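Local coordinates for PKS_KS domain-containing protein (Photorhabdus luminescens subsp. laumondii, PDB 6SMO) that probably acts as a beta-ketoacyl synthase of the thiolase-like superfamily, elongating acyl chains by condensation, and binds a polyketone chain in its pocket, at residues E385-Y397 with Y408-A421. Sequence-based numbering, arbitrary orientation.
Sequences EIEKQYVHPTINY and YIPNQGCSYPIKTA
Y390-V391 and C414-S415 run antiparallel as a two-stranded sheet, with V391 and C414 the hydrogen-bonded pair and Y390 and S415 the non-hydrogen-bonded one. This short two-stranded antiparallel sheet lies in the C-terminal half of the thiolase-like ketosynthase fold. It joins the end of helix 372-388 to the run that leads into strand 420-427 of the large mixed sheet. V391 N gives C414 O a bond of 3.1 Å; the return bond from C414 N to V391 O is weak. Q389, which leaves helical geometry with positive phi, offers its backbone O to Y416 N at 2.9 Å, and the donor sits above the carbonyl plane. Its side chain bends at chi2 (-75°), which carries OE1 back to a weak bond with I418 N.

The Y390 ring has C414 O over one face, displaced toward the rim. The Y390 ring also stacks with the ring of H52. V391 spreads its two methyls. CG1, anti to the backbone N (chi1 175°), meets I409 CD1 at 3.4 Å, while CG2 packs against Y416 CB and I418 CD1. The I418 side chain crosses that of I386 at about a right angle, CG2 against CG1, and I386 CD1 reaches A421 CB. Y328 of strand 326-330 borders V391, I418 and A421.

A second set of bonds continues along the loops. T394 N bonds I409 O, and T394 O receives N411 N at 3.1 Å. P393 packs on the backbone of 411-413, with CB 3.5 Å from G413 N. P410 CB rests against Y397 CG at 3.5 Å. The N411 CB points away from 385-397, but with chi1 -56° its amide swings back, and Y397 N meets OD1 in the carbonyl plane, on a lone pair. T394 OG1 donates to Y408 O at 2.8 Å, nearly along the C=O axis.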
# COMPACT_ATOMS: atom_id res chain seq x y z
N GLU B 385 21.94 4.15 -14.67
CA GLU B 385 22.91 3.03 -14.87
C GLU B 385 22.86 2.56 -16.33
O GLU B 385 23.94 2.38 -16.92
CB GLU B 385 22.61 1.87 -13.92
CG GLU B 385 23.18 2.07 -12.53
CD GLU B 385 22.83 0.95 -11.55
OE1 GLU B 385 21.63 0.71 -11.35
OE2 GLU B 385 23.76 0.33 -11.00
N ILE B 386 21.66 2.35 -16.88
CA ILE B 386 21.43 1.87 -18.27
C ILE B 386 21.90 2.96 -19.25
O ILE B 386 22.56 2.60 -20.25
CB ILE B 386 19.95 1.48 -18.49
CG1 ILE B 386 19.58 0.24 -17.69
CG2 ILE B 386 19.65 1.30 -19.98
CD1 ILE B 386 18.09 0.01 -17.54
N GLU B 387 21.56 4.22 -18.98
CA GLU B 387 21.94 5.40 -19.81
C GLU B 387 23.46 5.48 -19.93
O GLU B 387 23.95 5.57 -21.08
CB GLU B 387 21.40 6.70 -19.19
CG GLU B 387 20.41 7.42 -20.09
CD GLU B 387 21.04 8.37 -21.09
OE1 GLU B 387 20.78 8.21 -22.30
OE2 GLU B 387 21.79 9.27 -20.65
N LYS B 388 24.17 5.44 -18.80
CA LYS B 388 25.63 5.71 -18.71
C LYS B 388 26.43 4.41 -18.80
O LYS B 388 27.67 4.48 -18.72
CB LYS B 388 25.93 6.49 -17.42
CG LYS B 388 25.40 7.92 -17.40
CD LYS B 388 25.31 8.52 -16.02
CE LYS B 388 24.73 9.92 -16.02
NZ LYS B 388 25.73 10.94 -16.44
N GLN B 389 25.75 3.26 -18.99
CA GLN B 389 26.37 1.92 -19.13
C GLN B 389 27.38 1.69 -17.99
O GLN B 389 28.48 1.17 -18.26
CB GLN B 389 27.04 1.77 -20.50
CG GLN B 389 26.07 1.84 -21.67
CD GLN B 389 25.26 0.58 -21.84
OE1 GLN B 389 24.36 0.28 -21.06
NE2 GLN B 389 25.57 -0.18 -22.88
N TYR B 390 27.00 2.09 -16.77
CA TYR B 390 27.80 1.92 -15.52
C TYR B 390 26.93 1.22 -14.47
O TYR B 390 25.69 1.40 -14.51
CB TYR B 390 28.31 3.27 -15.02
CG TYR B 390 29.29 3.18 -13.88
CD1 TYR B 390 30.65 3.06 -14.12
CD2 TYR B 390 28.87 3.20 -12.56
CE1 TYR B 390 31.57 2.98 -13.08
CE2 TYR B 390 29.77 3.12 -11.51
CZ TYR B 390 31.12 3.00 -11.77
OH TYR B 390 32.01 2.92 -10.74
N VAL B 391 27.56 0.46 -13.58
CA VAL B 391 26.89 -0.29 -12.48
C VAL B 391 27.50 0.16 -11.14
O VAL B 391 28.72 -0.04 -10.96
CB VAL B 391 27.01 -1.81 -12.69
CG1 VAL B 391 26.44 -2.59 -11.51
CG2 VAL B 391 26.35 -2.25 -13.98
N HIS B 392 26.68 0.73 -10.25
CA HIS B 392 27.10 1.19 -8.90
C HIS B 392 27.38 -0.03 -8.03
O HIS B 392 26.73 -1.07 -8.20
CB HIS B 392 26.08 2.16 -8.28
CG HIS B 392 24.80 1.52 -7.84
ND1 HIS B 392 24.74 0.67 -6.75
CD2 HIS B 392 23.54 1.64 -8.30
CE1 HIS B 392 23.49 0.27 -6.58
NE2 HIS B 392 22.74 0.85 -7.52
N PRO B 393 28.34 0.04 -7.08
CA PRO B 393 28.68 -1.10 -6.23
C PRO B 393 27.80 -1.23 -4.99
O PRO B 393 27.15 -0.27 -4.62
CB PRO B 393 30.12 -0.77 -5.82
CG PRO B 393 30.13 0.74 -5.71
CD PRO B 393 29.17 1.22 -6.78
N THR B 394 27.79 -2.42 -4.38
CA THR B 394 27.25 -2.69 -3.02
C THR B 394 28.39 -2.46 -2.01
O THR B 394 29.25 -3.35 -1.90
CB THR B 394 26.68 -4.11 -2.91
OG1 THR B 394 25.87 -4.36 -4.05
CG2 THR B 394 25.86 -4.32 -1.65
N ILE B 395 28.40 -1.31 -1.34
CA ILE B 395 29.50 -0.91 -0.41
C ILE B 395 29.32 -1.62 0.94
O ILE B 395 28.26 -2.25 1.14
CB ILE B 395 29.58 0.63 -0.24
CG1 ILE B 395 28.36 1.22 0.46
CG2 ILE B 395 29.84 1.29 -1.59
CD1 ILE B 395 28.61 2.56 1.11
N ASN B 396 30.34 -1.53 1.80
CA ASN B 396 30.36 -2.10 3.17
C ASN B 396 30.34 -3.64 3.09
O ASN B 396 29.87 -4.27 4.06
CB ASN B 396 29.21 -1.57 4.03
CG ASN B 396 29.07 -0.07 3.97
OD1 ASN B 396 30.06 0.65 3.83
ND2 ASN B 396 27.85 0.42 4.07
N TYR B 397 30.85 -4.22 2.00
CA TYR B 397 30.96 -5.69 1.80
C TYR B 397 32.17 -6.20 2.59
O TYR B 397 33.32 -6.01 2.12
CB TYR B 397 31.04 -6.06 0.32
CG TYR B 397 30.83 -7.53 0.05
CD1 TYR B 397 29.55 -8.05 -0.07
CD2 TYR B 397 31.90 -8.40 -0.06
CE1 TYR B 397 29.35 -9.40 -0.30
CE2 TYR B 397 31.71 -9.75 -0.30
CZ TYR B 397 30.43 -10.26 -0.42
OH TYR B 397 30.23 -11.59 -0.65
N TYR B 408 28.02 -9.58 -6.39
CA TYR B 408 27.30 -8.46 -5.73
C TYR B 408 28.03 -7.12 -5.94
O TYR B 408 27.60 -6.12 -5.35
CB TYR B 408 27.10 -8.76 -4.24
CG TYR B 408 26.29 -10.00 -3.98
CD1 TYR B 408 24.98 -10.11 -4.44
CD2 TYR B 408 26.82 -11.07 -3.28
CE1 TYR B 408 24.23 -11.26 -4.21
CE2 TYR B 408 26.09 -12.22 -3.05
CZ TYR B 408 24.79 -12.31 -3.51
OH TYR B 408 24.06 -13.44 -3.28
N ILE B 409 29.09 -7.11 -6.77
CA ILE B 409 29.84 -5.88 -7.17
C ILE B 409 30.29 -5.16 -5.90
O ILE B 409 29.86 -4.04 -5.63
CB ILE B 409 28.98 -4.98 -8.07
CG1 ILE B 409 28.18 -5.78 -9.10
CG2 ILE B 409 29.82 -3.90 -8.73
CD1 ILE B 409 26.80 -5.22 -9.36
N PRO B 410 31.16 -5.78 -5.07
CA PRO B 410 31.49 -5.23 -3.75
C PRO B 410 32.44 -4.02 -3.79
O PRO B 410 33.52 -4.14 -4.36
CB PRO B 410 32.15 -6.42 -3.04
CG PRO B 410 32.80 -7.20 -4.16
CD PRO B 410 31.87 -7.04 -5.35
N ASN B 411 32.01 -2.90 -3.22
CA ASN B 411 32.84 -1.73 -2.81
C ASN B 411 33.15 -0.83 -4.01
O ASN B 411 32.84 0.37 -3.92
CB ASN B 411 34.10 -2.19 -2.06
CG ASN B 411 33.79 -3.04 -0.85
OD1 ASN B 411 32.75 -2.88 -0.22
ND2 ASN B 411 34.69 -3.96 -0.52
N GLN B 412 33.75 -1.37 -5.08
CA GLN B 412 34.12 -0.61 -6.31
C GLN B 412 33.21 -1.02 -7.47
O GLN B 412 33.09 -2.23 -7.73
CB GLN B 412 35.60 -0.83 -6.66
CG GLN B 412 36.55 0.13 -5.95
CD GLN B 412 36.46 1.54 -6.48
OE1 GLN B 412 36.07 1.79 -7.62
NE2 GLN B 412 36.85 2.50 -5.64
N GLY B 413 32.60 -0.04 -8.14
CA GLY B 413 31.77 -0.22 -9.35
C GLY B 413 32.63 -0.29 -10.60
O GLY B 413 33.87 -0.23 -10.48
N CYS B 414 31.99 -0.40 -11.77
CA CYS B 414 32.68 -0.52 -13.09
C CYS B 414 31.70 -0.25 -14.24
O CYS B 414 30.47 -0.36 -14.02
CB CYS B 414 33.29 -1.91 -13.26
SG CYS B 414 32.06 -3.24 -13.20
N SER B 415 32.23 0.08 -15.42
CA SER B 415 31.49 0.19 -16.70
C SER B 415 31.02 -1.20 -17.12
O SER B 415 31.86 -2.13 -17.11
CB SER B 415 32.33 0.84 -17.77
OG SER B 415 32.73 2.15 -17.38
N TYR B 416 29.74 -1.35 -17.46
CA TYR B 416 29.11 -2.64 -17.87
C TYR B 416 28.03 -2.37 -18.91
O TYR B 416 27.19 -1.49 -18.71
CB TYR B 416 28.55 -3.37 -16.65
CG TYR B 416 28.24 -4.82 -16.89
CD1 TYR B 416 29.21 -5.80 -16.71
CD2 TYR B 416 26.99 -5.23 -17.31
CE1 TYR B 416 28.94 -7.14 -16.93
CE2 TYR B 416 26.70 -6.57 -17.54
CZ TYR B 416 27.68 -7.53 -17.35
OH TYR B 416 27.41 -8.84 -17.57
N PRO B 417 28.01 -3.10 -20.05
CA PRO B 417 26.99 -2.91 -21.08
C PRO B 417 25.69 -3.65 -20.71
O PRO B 417 25.63 -4.85 -20.91
CB PRO B 417 27.65 -3.47 -22.34
CG PRO B 417 28.61 -4.54 -21.84
CD PRO B 417 28.96 -4.17 -20.41
N ILE B 418 24.71 -2.91 -20.18
CA ILE B 418 23.40 -3.45 -19.72
C ILE B 418 22.46 -3.53 -20.93
O ILE B 418 22.24 -2.48 -21.57
CB ILE B 418 22.80 -2.58 -18.59
CG1 ILE B 418 23.78 -2.40 -17.43
CG2 ILE B 418 21.47 -3.16 -18.11
CD1 ILE B 418 23.47 -1.20 -16.55
N LYS B 419 21.95 -4.73 -21.23
CA LYS B 419 20.92 -4.98 -22.28
C LYS B 419 19.54 -4.97 -21.61
O LYS B 419 18.83 -3.96 -21.75
CB LYS B 419 21.20 -6.29 -23.02
CG LYS B 419 21.98 -6.15 -24.32
CD LYS B 419 23.42 -5.73 -24.14
CE LYS B 419 24.12 -5.46 -25.45
NZ LYS B 419 25.54 -5.08 -25.25
N THR B 420 19.20 -6.06 -20.91
CA THR B 420 17.92 -6.24 -20.18
C THR B 420 18.20 -6.24 -18.68
O THR B 420 18.97 -7.10 -18.22
CB THR B 420 17.22 -7.54 -20.62
OG1 THR B 420 17.10 -7.52 -22.04
CG2 THR B 420 15.84 -7.70 -20.00
N ALA B 421 17.58 -5.31 -17.94
CA ALA B 421 17.77 -5.11 -16.48
C ALA B 421 16.52 -5.58 -15.73
O ALA B 421 15.40 -5.34 -16.21
CB ALA B 421 18.06 -3.66 -16.20
O HOH W 1 32.62 -0.03 1.77